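Long-range contacts in class B carbapenemase GOB-18 (PDB 5K0W), which hydrolyses beta-lactam antibiotics, probably including carbapenems, as a subclass B3 metallo-beta-lactamase that carries two zinc ions: residues Ile57-Gly62 with Ile160-Ile165; Lys89-Leu94 with Gln108-Glu113; Lys207-Val212 with Lys277-Lys282; Lys230-Asp235 with Gln266-Asn271. All coordinates share one frame; numbering follows the deposited sequence.

Contact 1. Residues Ile57-Gly62 with Ile160-Ile165; sequences IVTDKG and IKLGNI
A chi1 of -61° sets Ile57 CG1 beside the backbone N and leaves the branch methyl CG2 anti to it, against the side chain of Ile165, with Ile57 CG2 3.9 Å from Ile165 CG1. Leu162 instead puts CG itself trans to the N (chi1 -169°), which brings its fork across the turn of the other segment: Leu162 CD2 lies 3.6 Å from Gly62 O, and Thr59 OG1 is 3.9 Å from Leu162 CG. Thr59 works with both of its branches. Its methyl CG2 packs 4.0 Å from Ile165 CB, while its hydroxyl gives a 2.6 Å hydrogen bond from OG1 to Gly62 O and accepts one from Lys61 N, an ST turn. Gly62 O therefore holds two donors, Thr59 N and Thr59 OG1, which reach it from opposite faces of its plane. Gly62 and Gly163 both have positive phi, which favours glycine. Asp60 OD1 comes to 3.6 Å from Gly163 CA, and Lys61 CG lies beside the same CA. Inward, Ile64 and Phe184 continue the apolar patch. Two beta hairpins thus meet through their ends, a type I turn (Thr59-Gly62) and a type II' turn (Leu162-Ile165), one from each sheet of the metallo-beta-lactamase alpha-beta/beta-alpha sandwich.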
loop_
_atom_site.group_PDB
_atom_site.type_symbol
_atom_site.label_atom_id
_atom_site.label_comp_id
_atom_site.label_asym_id
_atom_site.label_seq_id
_atom_site.Cartn_x
_atom_site.Cartn_y
_atom_site.Cartn_z
ATOM N N ILE A 57 -7.230 9.627 -3.675
ATOM C CA ILE A 57 -8.680 9.718 -3.551
ATOM C C ILE A 57 -9.009 11.194 -3.392
ATOM O O ILE A 57 -8.615 11.823 -2.408
ATOM C CB ILE A 57 -9.276 8.815 -2.439
ATOM C CG1 ILE A 57 -8.973 7.339 -2.720
ATOM C CG2 ILE A 57 -10.784 9.037 -2.304
ATOM C CD1 ILE A 57 -9.083 6.419 -1.519
ATOM N N VAL A 58 -9.688 11.746 -4.392
ATOM C CA VAL A 58 -10.052 13.155 -4.445
ATOM C C VAL A 58 -11.441 13.354 -3.845
ATOM O O VAL A 58 -12.398 12.735 -4.312
ATOM C CB VAL A 58 -9.975 13.659 -5.908
ATOM C CG1 VAL A 58 -10.289 15.146 -6.000
ATOM C CG2 VAL A 58 -8.611 13.352 -6.523
ATOM N N THR A 59 -11.559 14.191 -2.795
ATOM C CA THR A 59 -12.867 14.501 -2.197
ATOM C C THR A 59 -13.137 15.998 -2.253
ATOM O O THR A 59 -12.241 16.810 -2.530
ATOM C CB THR A 59 -13.017 14.038 -0.738
ATOM O OG1 THR A 59 -12.599 15.098 0.110
ATOM C CG2 THR A 59 -12.306 12.705 -0.411
ATOM N N ASP A 60 -14.376 16.347 -1.905
ATOM C CA ASP A 60 -14.940 17.698 -1.817
ATOM C C ASP A 60 -14.257 18.548 -0.730
ATOM O O ASP A 60 -14.166 19.766 -0.870
ATOM C CB ASP A 60 -16.492 17.647 -1.612
ATOM C CG ASP A 60 -17.079 16.576 -0.646
ATOM O OD1 ASP A 60 -16.706 15.376 -0.769
ATOM O OD2 ASP A 60 -17.980 16.925 0.158
ATOM N N LYS A 61 -13.799 17.876 0.348
ATOM C CA LYS A 61 -13.154 18.440 1.542
ATOM C C LYS A 61 -11.634 18.176 1.610
ATOM O O LYS A 61 -11.036 18.414 2.668
ATOM C CB LYS A 61 -13.824 17.895 2.825
ATOM C CG LYS A 61 -15.347 17.818 2.806
ATOM C CD LYS A 61 -16.041 19.125 3.148
ATOM C CE LYS A 61 -17.535 18.970 2.969
ATOM N NZ LYS A 61 -18.223 20.279 2.795
ATOM N N GLY A 62 -11.032 17.716 0.502
ATOM C CA GLY A 62 -9.604 17.425 0.435
ATOM C C GLY A 62 -9.252 16.076 -0.164
ATOM O O GLY A 62 -10.128 15.354 -0.633
ATOM N N ILE A 160 -12.111 5.637 8.206
ATOM C CA ILE A 160 -11.404 6.899 7.910
ATOM C C ILE A 160 -12.377 7.678 7.024
ATOM O O ILE A 160 -12.817 7.165 5.979
ATOM C CB ILE A 160 -10.016 6.712 7.209
ATOM C CG1 ILE A 160 -9.088 5.719 7.961
ATOM C CG2 ILE A 160 -9.318 8.059 6.973
ATOM C CD1 ILE A 160 -8.940 4.362 7.269
ATOM N N LYS A 161 -12.751 8.884 7.459
ATOM C CA LYS A 161 -13.731 9.682 6.720
ATOM C C LYS A 161 -13.203 11.052 6.303
ATOM O O LYS A 161 -12.518 11.713 7.078
ATOM C CB LYS A 161 -15.043 9.797 7.516
ATOM C CG LYS A 161 -15.613 8.457 7.996
ATOM C CD LYS A 161 -16.930 8.606 8.743
ATOM C CE LYS A 161 -18.114 8.133 7.929
ATOM N NZ LYS A 161 -18.612 6.806 8.378
ATOM N N LEU A 162 -13.508 11.461 5.068
ATOM C CA LEU A 162 -13.129 12.747 4.466
ATOM C C LEU A 162 -14.149 12.961 3.364
ATOM O O LEU A 162 -14.223 12.156 2.434
ATOM C CB LEU A 162 -11.679 12.702 3.912
ATOM C CG LEU A 162 -11.047 14.029 3.478
ATOM C CD1 LEU A 162 -10.658 14.871 4.668
ATOM C CD2 LEU A 162 -9.844 13.797 2.602
ATOM N N GLY A 163 -14.996 13.966 3.526
ATOM C CA GLY A 163 -16.102 14.199 2.603
ATOM C C GLY A 163 -17.102 13.060 2.694
ATOM O O GLY A 163 -17.327 12.524 3.785
ATOM N N ASN A 164 -17.656 12.637 1.548
ATOM C CA ASN A 164 -18.620 11.528 1.467
ATOM C C ASN A 164 -17.914 10.169 1.450
ATOM O O ASN A 164 -18.546 9.144 1.732
ATOM C CB ASN A 164 -19.526 11.663 0.243
ATOM C CG ASN A 164 -20.126 13.029 0.039
ATOM O OD1 ASN A 164 -19.890 13.670 -0.982
ATOM N ND2 ASN A 164 -20.938 13.487 0.983
ATOM N N ILE A 165 -16.600 10.171 1.129
ATOM C CA ILE A 165 -15.716 9.007 1.087
ATOM C C ILE A 165 -15.492 8.455 2.498
ATOM O O ILE A 165 -15.211 9.221 3.423
ATOM C CB ILE A 165 -14.384 9.400 0.376
ATOM C CG1 ILE A 165 -14.503 9.322 -1.167
ATOM C CG2 ILE A 165 -13.152 8.642 0.901
ATOM C CD1 ILE A 165 -14.477 7.869 -1.831
#

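Contact 2. Residues Lys89-Leu94 with Gln108-Glu113; sequences KDIKIL and QDFKTE
Strand 91-94, bearing Ile91 and Leu94, and helix 108-113, bearing Phe110, run at 143° to each other with their axes 9.9 Å apart, the helix lying over one face of the sheet. They belong to a beta-alpha-beta crossover: strand 91-95 leads through this helix to the parallel neighbouring strand 117-121, and the connection between them carries the zinc ligands Gln98, His100, Asp102 and His103. Ile91 and Leu94 both point at the helix. With CG1 beside the backbone N (chi1 -63°) and the chain running on extended (chi2 161°), Ile91 carries its far methyl obliquely to the aromatic ring, Ile91 CD1 lying 3.8 Å from Phe110 CE1. Leu94 divides its fork: CD2 packs 3.9 Å from Phe110 CB, and CD1 settles beside the helix backbone, 3.9 Å from Lys111 N. Branched aliphatic chains and a large flat ring suit this apolar interface, and Phe74 adds an edge-to-face ring contact to Phe110 from helix 73-83. Lys111 takes its amino group to Thr149 O, beyond the contact. At the rim, where the long Lys89 chain stretches toward the helix, Glu113 OE1 makes a salt bridge with Lys78 and stays 5.3 Å from Lys89 NZ.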
loop_
_atom_site.group_PDB
_atom_site.type_symbol
_atom_site.label_atom_id
_atom_site.label_comp_id
_atom_site.label_asym_id
_atom_site.label_seq_id
_atom_site.Cartn_x
_atom_site.Cartn_y
_atom_site.Cartn_z
ATOM N N LYS A 89 -0.984 19.769 -2.121
ATOM C CA LYS A 89 -1.098 20.583 -0.896
ATOM C C LYS A 89 -2.479 20.417 -0.226
ATOM O O LYS A 89 -2.693 20.895 0.889
ATOM C CB LYS A 89 -0.815 22.067 -1.200
ATOM C CG LYS A 89 0.559 22.351 -1.814
ATOM C CD LYS A 89 1.632 22.687 -0.790
ATOM C CE LYS A 89 2.681 23.591 -1.400
ATOM N NZ LYS A 89 3.849 23.783 -0.501
ATOM N N ASP A 90 -3.403 19.731 -0.927
ATOM C CA ASP A 90 -4.758 19.430 -0.492
ATOM C C ASP A 90 -4.889 18.006 0.030
ATOM O O ASP A 90 -6.004 17.574 0.328
ATOM C CB ASP A 90 -5.767 19.711 -1.609
ATOM C CG ASP A 90 -5.884 21.171 -2.010
ATOM O OD1 ASP A 90 -5.684 22.053 -1.131
ATOM O OD2 ASP A 90 -6.243 21.435 -3.181
ATOM N N ILE A 91 -3.758 17.271 0.152
ATOM C CA ILE A 91 -3.759 15.939 0.751
ATOM C C ILE A 91 -3.981 16.182 2.244
ATOM O O ILE A 91 -3.179 16.856 2.896
ATOM C CB ILE A 91 -2.473 15.117 0.478
ATOM C CG1 ILE A 91 -2.287 14.846 -1.043
ATOM C CG2 ILE A 91 -2.498 13.798 1.283
ATOM C CD1 ILE A 91 -0.840 14.456 -1.449
ATOM N N LYS A 92 -5.118 15.719 2.746
ATOM C CA LYS A 92 -5.501 15.883 4.139
ATOM C C LYS A 92 -5.110 14.684 4.992
ATOM O O LYS A 92 -4.875 14.861 6.190
ATOM C CB LYS A 92 -7.010 16.182 4.247
ATOM C CG LYS A 92 -7.313 17.652 4.528
ATOM C CD LYS A 92 -7.223 18.543 3.314
ATOM C CE LYS A 92 -7.707 19.945 3.603
ATOM N NZ LYS A 92 -7.773 20.778 2.371
ATOM N N ILE A 93 -5.049 13.464 4.376
ATOM C CA ILE A 93 -4.727 12.192 5.044
ATOM C C ILE A 93 -3.721 11.338 4.253
ATOM O O ILE A 93 -3.862 11.145 3.054
ATOM C CB ILE A 93 -6.019 11.382 5.396
ATOM C CG1 ILE A 93 -7.002 12.200 6.272
ATOM C CG2 ILE A 93 -5.685 10.039 6.087
ATOM C CD1 ILE A 93 -8.431 11.818 6.130
ATOM N N LEU A 94 -2.745 10.783 4.957
ATOM C CA LEU A 94 -1.753 9.868 4.397
ATOM C C LEU A 94 -2.003 8.462 4.972
ATOM O O LEU A 94 -2.127 8.324 6.190
ATOM C CB LEU A 94 -0.324 10.353 4.718
ATOM C CG LEU A 94 0.119 11.620 3.981
ATOM C CD1 LEU A 94 1.153 12.390 4.768
ATOM C CD2 LEU A 94 0.625 11.287 2.583
ATOM N N GLN A 108 7.568 11.112 4.960
ATOM C CA GLN A 108 7.993 12.261 5.752
ATOM C C GLN A 108 7.995 13.511 4.890
ATOM O O GLN A 108 7.521 14.556 5.340
ATOM C CB GLN A 108 9.365 12.032 6.410
ATOM C CG GLN A 108 9.754 13.123 7.424
ATOM C CD GLN A 108 8.762 13.304 8.551
ATOM O OE1 GLN A 108 7.873 12.495 8.762
ATOM N NE2 GLN A 108 8.874 14.392 9.284
ATOM N N ASP A 109 8.494 13.384 3.641
ATOM C CA ASP A 109 8.559 14.450 2.643
ATOM C C ASP A 109 7.152 15.015 2.427
ATOM O O ASP A 109 6.981 16.233 2.444
ATOM C CB ASP A 109 9.160 13.911 1.328
ATOM C CG ASP A 109 10.607 13.410 1.409
ATOM O OD1 ASP A 109 11.328 13.816 2.353
ATOM O OD2 ASP A 109 11.036 12.664 0.491
ATOM N N PHE A 110 6.135 14.125 2.319
ATOM C CA PHE A 110 4.733 14.508 2.175
ATOM C C PHE A 110 4.180 15.154 3.445
ATOM O O PHE A 110 3.571 16.227 3.358
ATOM C CB PHE A 110 3.856 13.326 1.745
ATOM C CG PHE A 110 3.751 13.205 0.249
ATOM C CD1 PHE A 110 3.011 14.122 -0.492
ATOM C CD2 PHE A 110 4.411 12.188 -0.429
ATOM C CE1 PHE A 110 2.949 14.037 -1.892
ATOM C CE2 PHE A 110 4.338 12.094 -1.829
ATOM C CZ PHE A 110 3.609 13.023 -2.551
ATOM N N LYS A 111 4.412 14.523 4.622
ATOM C CA LYS A 111 3.932 15.042 5.909
ATOM C C LYS A 111 4.396 16.470 6.208
ATOM O O LYS A 111 3.576 17.274 6.651
ATOM C CB LYS A 111 4.255 14.095 7.068
ATOM C CG LYS A 111 3.188 14.126 8.153
ATOM C CD LYS A 111 3.676 13.476 9.425
ATOM C CE LYS A 111 2.946 13.987 10.637
ATOM N NZ LYS A 111 3.597 13.544 11.899
ATOM N N THR A 112 5.683 16.788 5.928
ATOM C CA THR A 112 6.246 18.123 6.168
ATOM C C THR A 112 5.756 19.166 5.155
ATOM O O THR A 112 5.359 20.262 5.552
ATOM C CB THR A 112 7.800 18.125 6.351
ATOM O OG1 THR A 112 8.473 17.835 5.132
ATOM C CG2 THR A 112 8.280 17.182 7.437
ATOM N N GLU A 113 5.774 18.829 3.862
ATOM C CA GLU A 113 5.383 19.746 2.791
ATOM C C GLU A 113 3.896 20.053 2.679
ATOM O O GLU A 113 3.543 21.078 2.084
ATOM C CB GLU A 113 5.941 19.279 1.436
ATOM C CG GLU A 113 7.258 19.943 1.087
ATOM C CD GLU A 113 7.835 19.604 -0.272
ATOM O OE1 GLU A 113 7.086 19.659 -1.277
ATOM O OE2 GLU A 113 9.055 19.324 -0.337
#

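Contact 3. Residues Lys207-Val212 with Lys277-Lys282; sequences KKFSEV and KSYLNK
Lys282, Phe209 and Tyr279 form the close-packed part of this contact, in which the C-terminal helix 265-284 of the sandwich's outer helical layer meets the loop that leads from strand 192-198 to helix 218-230. Lys282 CE lies over one face of the Phe209 ring, offset toward the rim, 4.2 Å from the ring centroid in a CH-pi contact. The lysine chain is extended until a final bend (chi4 74°), which lifts the amino group off the ring face, to the loop backbone. There Lys282 NZ gives a 2.8 Å hydrogen bond to Lys207 O, coming from above the carbonyl plane. A lysine suits the place because it joins an apolar stem to a donor; any cation-pi attraction between its amino group and Phe209 is long-range and weak at most. Phe209 and Tyr279 meet rim to rim, their planes 34° apart, with Phe209 CE2 3.5 Å from Tyr279 CE1. Val203 and helix 218-230 pack on Phe209 as well. The loose side is charged and exposed. Lys207 points away from the helix, the end of Lys208 leads off, and Glu211 makes its bond within the loop instead. That bond runs from Lys208 N to Glu211 OE1, at 3.2 Å, and meets the oxygen from above the carboxylate plane.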
loop_
_atom_site.group_PDB
_atom_site.type_symbol
_atom_site.label_atom_id
_atom_site.label_comp_id
_atom_site.label_asym_id
_atom_site.label_seq_id
_atom_site.Cartn_x
_atom_site.Cartn_y
_atom_site.Cartn_z
ATOM N N LYS A 207 14.128 -18.067 6.068
ATOM C CA LYS A 207 14.189 -18.991 7.201
ATOM C C LYS A 207 12.790 -19.417 7.739
ATOM O O LYS A 207 11.787 -18.767 7.437
ATOM C CB LYS A 207 15.073 -18.400 8.321
ATOM C CG LYS A 207 14.523 -17.138 8.985
ATOM C CD LYS A 207 15.435 -16.634 10.106
ATOM C CE LYS A 207 14.754 -15.581 10.948
ATOM N NZ LYS A 207 15.488 -15.292 12.204
ATOM N N LYS A 208 12.745 -20.500 8.547
ATOM C CA LYS A 208 11.544 -21.079 9.178
ATOM C C LYS A 208 10.882 -20.087 10.107
ATOM O O LYS A 208 11.584 -19.413 10.853
ATOM C CB LYS A 208 11.899 -22.361 9.963
ATOM C CG LYS A 208 12.410 -23.499 9.083
ATOM C CD LYS A 208 12.862 -24.723 9.874
ATOM C CE LYS A 208 13.437 -25.769 8.937
ATOM N NZ LYS A 208 13.708 -27.054 9.627
ATOM N N PHE A 209 9.532 -19.997 10.080
ATOM C CA PHE A 209 8.770 -19.043 10.919
ATOM C C PHE A 209 9.112 -19.132 12.412
ATOM O O PHE A 209 9.068 -18.123 13.128
ATOM C CB PHE A 209 7.244 -19.131 10.688
ATOM C CG PHE A 209 6.735 -18.692 9.327
ATOM C CD1 PHE A 209 7.263 -17.571 8.692
ATOM C CD2 PHE A 209 5.699 -19.376 8.701
ATOM C CE1 PHE A 209 6.799 -17.175 7.434
ATOM C CE2 PHE A 209 5.241 -18.978 7.440
ATOM C CZ PHE A 209 5.790 -17.876 6.818
ATOM N N SER A 210 9.491 -20.339 12.857
ATOM C CA SER A 210 9.887 -20.638 14.232
ATOM C C SER A 210 11.203 -19.931 14.594
ATOM O O SER A 210 11.419 -19.607 15.770
ATOM C CB SER A 210 10.020 -22.147 14.428
ATOM O OG SER A 210 10.910 -22.708 13.474
ATOM N N GLU A 211 12.079 -19.696 13.586
ATOM C CA GLU A 211 13.345 -19.004 13.773
ATOM C C GLU A 211 13.108 -17.484 13.919
ATOM O O GLU A 211 13.913 -16.802 14.551
ATOM C CB GLU A 211 14.292 -19.250 12.586
ATOM C CG GLU A 211 14.772 -20.676 12.360
ATOM C CD GLU A 211 15.639 -20.812 11.119
ATOM O OE1 GLU A 211 15.259 -21.571 10.196
ATOM O OE2 GLU A 211 16.684 -20.124 11.052
ATOM N N VAL A 212 12.028 -16.954 13.302
ATOM C CA VAL A 212 11.678 -15.525 13.296
ATOM C C VAL A 212 11.156 -15.116 14.671
ATOM O O VAL A 212 9.953 -14.900 14.855
ATOM C CB VAL A 212 10.705 -15.133 12.147
ATOM C CG1 VAL A 212 10.711 -13.631 11.909
ATOM C CG2 VAL A 212 11.031 -15.866 10.853
ATOM N N LYS A 277 -0.907 -21.459 -1.136
ATOM C CA LYS A 277 -0.233 -22.703 -1.568
ATOM C C LYS A 277 1.243 -22.674 -1.179
ATOM O O LYS A 277 1.729 -23.634 -0.585
ATOM C CB LYS A 277 -0.385 -22.922 -3.090
ATOM C CG LYS A 277 -1.501 -23.874 -3.463
ATOM C CD LYS A 277 -1.917 -23.728 -4.930
ATOM C CE LYS A 277 -2.744 -24.921 -5.348
ATOM N NZ LYS A 277 -3.546 -24.650 -6.572
ATOM N N SER A 278 1.942 -21.561 -1.467
ATOM C CA SER A 278 3.355 -21.444 -1.091
ATOM C C SER A 278 3.520 -21.207 0.416
ATOM O O SER A 278 4.479 -21.716 0.996
ATOM C CB SER A 278 4.120 -20.442 -1.954
ATOM O OG SER A 278 3.558 -19.150 -1.880
ATOM N N TYR A 279 2.537 -20.524 1.058
ATOM C CA TYR A 279 2.568 -20.290 2.505
ATOM C C TYR A 279 2.531 -21.625 3.260
ATOM O O TYR A 279 3.345 -21.840 4.165
ATOM C CB TYR A 279 1.429 -19.354 2.954
ATOM C CG TYR A 279 1.134 -19.435 4.436
ATOM C CD1 TYR A 279 2.031 -18.929 5.377
ATOM C CD2 TYR A 279 -0.018 -20.056 4.903
ATOM C CE1 TYR A 279 1.790 -19.047 6.745
ATOM C CE2 TYR A 279 -0.278 -20.166 6.270
ATOM C CZ TYR A 279 0.633 -19.665 7.187
ATOM O OH TYR A 279 0.376 -19.780 8.531
ATOM N N LEU A 280 1.592 -22.519 2.862
ATOM C CA LEU A 280 1.433 -23.840 3.457
ATOM C C LEU A 280 2.630 -24.705 3.150
ATOM O O LEU A 280 3.069 -25.439 4.033
ATOM C CB LEU A 280 0.137 -24.535 3.015
ATOM C CG LEU A 280 -1.170 -23.895 3.475
ATOM C CD1 LEU A 280 -2.310 -24.194 2.490
ATOM C CD2 LEU A 280 -1.521 -24.292 4.913
ATOM N N ASN A 281 3.196 -24.593 1.929
ATOM C CA ASN A 281 4.374 -25.370 1.556
ATOM C C ASN A 281 5.570 -24.990 2.411
ATOM O O ASN A 281 6.412 -25.840 2.719
ATOM C CB ASN A 281 4.686 -25.242 0.079
ATOM C CG ASN A 281 5.142 -26.536 -0.500
ATOM O OD1 ASN A 281 4.346 -27.448 -0.722
ATOM N ND2 ASN A 281 6.442 -26.656 -0.700
ATOM N N LYS A 282 5.615 -23.717 2.846
ATOM C CA LYS A 282 6.670 -23.212 3.729
ATOM C C LYS A 282 6.497 -23.790 5.158
ATOM O O LYS A 282 7.474 -24.278 5.736
ATOM C CB LYS A 282 6.706 -21.666 3.726
ATOM C CG LYS A 282 7.695 -21.080 4.714
ATOM C CD LYS A 282 8.252 -19.752 4.278
ATOM C CE LYS A 282 9.231 -19.185 5.281
ATOM N NZ LYS A 282 10.536 -19.887 5.255
#

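Contact 4. Residues Lys230-Asp235 with Gln266-Asn271; sequences KKLDFD and QSYFQN
Lys230 meets the C-terminal helix through its backbone, its carbonyl O lying 3.4 Å from Phe269 CE1, while its side chain starts away from that helix. From here the loop linking helix 218-230 to strand 236-239 passes along helix 265-284, so that the helical layer of the sandwich is joined to the edge of its five-stranded sheet. Leu232 next points toward the helix, with CD1 3.6 Å from Tyr268 OH, and its own carbonyl O sits at the edge of the Phe269 ring. Phe234 completes the run: chi1 of 57° sets its CG between the backbone N and the carbonyl carbon, and the ring runs on to the helix. Its edge meets the face of Tyr268 in a T-shaped pair, centroids 5.0 Å apart and planes at 85°. Aromatic residues suit this place because ring edge can pack against ring face; Tyr268 CD2 likewise lies over the centre of the Phe269 ring. Leu196 of strand 192-198 touches Leu232, Phe234 and Tyr268. The phenol is fixed at its far end, where Tyr268 OH is hydrogen-bonded to Met229 O.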
loop_
_atom_site.group_PDB
_atom_site.type_symbol
_atom_site.label_atom_id
_atom_site.label_comp_id
_atom_site.label_asym_id
_atom_site.label_seq_id
_atom_site.Cartn_x
_atom_site.Cartn_y
_atom_site.Cartn_z
ATOM N N LYS A 230 -9.986 -14.228 1.484
ATOM C CA LYS A 230 -10.789 -15.089 0.591
ATOM C C LYS A 230 -12.291 -14.782 0.682
ATOM O O LYS A 230 -13.035 -15.106 -0.246
ATOM C CB LYS A 230 -10.572 -16.578 0.941
ATOM C CG LYS A 230 -9.329 -17.212 0.306
ATOM C CD LYS A 230 -8.916 -18.521 0.993
ATOM C CE LYS A 230 -9.632 -19.764 0.502
ATOM N NZ LYS A 230 -9.222 -20.981 1.259
ATOM N N LYS A 231 -12.734 -14.168 1.805
ATOM C CA LYS A 231 -14.147 -13.838 2.087
ATOM C C LYS A 231 -14.533 -12.379 1.806
ATOM O O LYS A 231 -15.639 -11.962 2.171
ATOM C CB LYS A 231 -14.576 -14.249 3.525
ATOM C CG LYS A 231 -13.797 -15.375 4.205
ATOM C CD LYS A 231 -14.664 -16.451 4.884
ATOM C CE LYS A 231 -15.047 -16.138 6.314
ATOM N NZ LYS A 231 -16.402 -15.520 6.409
ATOM N N LEU A 232 -13.655 -11.615 1.134
ATOM C CA LEU A 232 -13.918 -10.207 0.818
ATOM C C LEU A 232 -14.827 -10.067 -0.397
ATOM O O LEU A 232 -14.731 -10.861 -1.351
ATOM C CB LEU A 232 -12.599 -9.406 0.604
ATOM C CG LEU A 232 -11.652 -9.253 1.813
ATOM C CD1 LEU A 232 -10.305 -8.716 1.390
ATOM C CD2 LEU A 232 -12.259 -8.376 2.912
ATOM N N ASP A 233 -15.716 -9.048 -0.349
ATOM C CA ASP A 233 -16.636 -8.687 -1.446
ATOM C C ASP A 233 -16.267 -7.291 -1.953
ATOM O O ASP A 233 -16.176 -6.337 -1.167
ATOM C CB ASP A 233 -18.119 -8.707 -1.034
ATOM C CG ASP A 233 -18.583 -9.837 -0.162
ATOM O OD1 ASP A 233 -18.523 -11.003 -0.619
ATOM O OD2 ASP A 233 -19.023 -9.557 0.975
ATOM N N PHE A 234 -16.023 -7.176 -3.261
ATOM C CA PHE A 234 -15.570 -5.935 -3.913
ATOM C C PHE A 234 -15.932 -5.969 -5.395
ATOM O O PHE A 234 -16.161 -7.047 -5.944
ATOM C CB PHE A 234 -14.023 -5.790 -3.767
ATOM C CG PHE A 234 -13.221 -6.941 -4.327
ATOM C CD1 PHE A 234 -12.801 -6.941 -5.654
ATOM C CD2 PHE A 234 -12.884 -8.026 -3.528
ATOM C CE1 PHE A 234 -12.112 -8.029 -6.185
ATOM C CE2 PHE A 234 -12.160 -9.099 -4.055
ATOM C CZ PHE A 234 -11.775 -9.086 -5.377
ATOM N N ASP A 235 -15.918 -4.810 -6.056
ATOM C CA ASP A 235 -16.177 -4.727 -7.493
ATOM C C ASP A 235 -14.851 -4.631 -8.198
ATOM O O ASP A 235 -14.611 -5.348 -9.168
ATOM C CB ASP A 235 -17.067 -3.520 -7.825
ATOM C CG ASP A 235 -18.495 -3.680 -7.325
ATOM O OD1 ASP A 235 -19.044 -4.800 -7.447
ATOM O OD2 ASP A 235 -19.077 -2.676 -6.830
ATOM N N GLN A 266 -11.669 -13.087 -10.356
ATOM C CA GLN A 266 -11.068 -14.423 -10.353
ATOM C C GLN A 266 -9.549 -14.439 -10.288
ATOM O O GLN A 266 -8.990 -15.346 -9.673
ATOM C CB GLN A 266 -11.648 -15.346 -11.433
ATOM C CG GLN A 266 -13.045 -15.900 -11.092
ATOM C CD GLN A 266 -13.220 -16.322 -9.639
ATOM O OE1 GLN A 266 -12.553 -17.233 -9.133
ATOM N NE2 GLN A 266 -14.116 -15.645 -8.929
ATOM N N SER A 267 -8.889 -13.398 -10.838
ATOM C CA SER A 267 -7.429 -13.238 -10.777
ATOM C C SER A 267 -6.965 -12.892 -9.352
ATOM O O SER A 267 -5.865 -13.287 -8.960
ATOM C CB SER A 267 -6.953 -12.170 -11.748
ATOM O OG SER A 267 -5.535 -12.117 -11.719
ATOM N N TYR A 268 -7.794 -12.159 -8.580
ATOM C CA TYR A 268 -7.487 -11.833 -7.188
ATOM C C TYR A 268 -7.472 -13.130 -6.384
ATOM O O TYR A 268 -6.551 -13.335 -5.606
ATOM C CB TYR A 268 -8.511 -10.852 -6.597
ATOM C CG TYR A 268 -8.487 -10.798 -5.090
ATOM C CD1 TYR A 268 -7.461 -10.148 -4.413
ATOM C CD2 TYR A 268 -9.466 -11.440 -4.333
ATOM C CE1 TYR A 268 -7.425 -10.108 -3.022
ATOM C CE2 TYR A 268 -9.432 -11.417 -2.940
ATOM C CZ TYR A 268 -8.411 -10.743 -2.291
ATOM O OH TYR A 268 -8.370 -10.714 -0.924
ATOM N N PHE A 269 -8.479 -14.008 -6.584
ATOM C CA PHE A 269 -8.577 -15.279 -5.875
ATOM C C PHE A 269 -7.527 -16.296 -6.298
ATOM O O PHE A 269 -7.047 -17.055 -5.457
ATOM C CB PHE A 269 -10.003 -15.839 -5.914
ATOM C CG PHE A 269 -10.988 -14.930 -5.221
ATOM C CD1 PHE A 269 -10.985 -14.799 -3.831
ATOM C CD2 PHE A 269 -11.898 -14.177 -5.955
ATOM C CE1 PHE A 269 -11.888 -13.951 -3.188
ATOM C CE2 PHE A 269 -12.798 -13.315 -5.310
ATOM C CZ PHE A 269 -12.784 -13.208 -3.930
ATOM N N GLN A 270 -7.134 -16.285 -7.577
ATOM C CA GLN A 270 -6.093 -17.179 -8.097
ATOM C C GLN A 270 -4.734 -16.826 -7.494
ATOM O O GLN A 270 -4.052 -17.723 -7.005
ATOM C CB GLN A 270 -6.057 -17.160 -9.631
ATOM C CG GLN A 270 -7.132 -18.071 -10.225
ATOM C CD GLN A 270 -7.348 -17.891 -11.707
ATOM O OE1 GLN A 270 -7.753 -16.815 -12.188
ATOM N NE2 GLN A 270 -7.171 -18.977 -12.449
ATOM N N ASN A 271 -4.387 -15.518 -7.453
ATOM C CA ASN A 271 -3.148 -15.006 -6.865
ATOM C C ASN A 271 -3.135 -15.247 -5.376
ATOM O O ASN A 271 -2.091 -15.601 -4.842
ATOM C CB ASN A 271 -2.973 -13.503 -7.130
ATOM C CG ASN A 271 -2.679 -13.160 -8.561
ATOM O OD1 ASN A 271 -1.943 -13.865 -9.260
ATOM N ND2 ASN A 271 -3.231 -12.051 -9.016
#

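How the contacts relate
Contacts 1 and 2 come first along the chain, with contact 2 falling between the two segments of contact 1, and their centres are 15 Å apart. They touch through Lys92 and Ile93, which pack on Leu162 and Ile160, so the seven-stranded sheet is tied both to its own helix and to the second sheet. Contacts 3 and 4 follow, contact 4 lying within the span of contact 3; they share helix 265-284, with centres 23 Å apart. Contacts 1 and 3 are about 40 Å apart between centres, on opposite sides of the chain's centre. Together the four sample both halves of the sandwich, and both halves contribute zinc ligands.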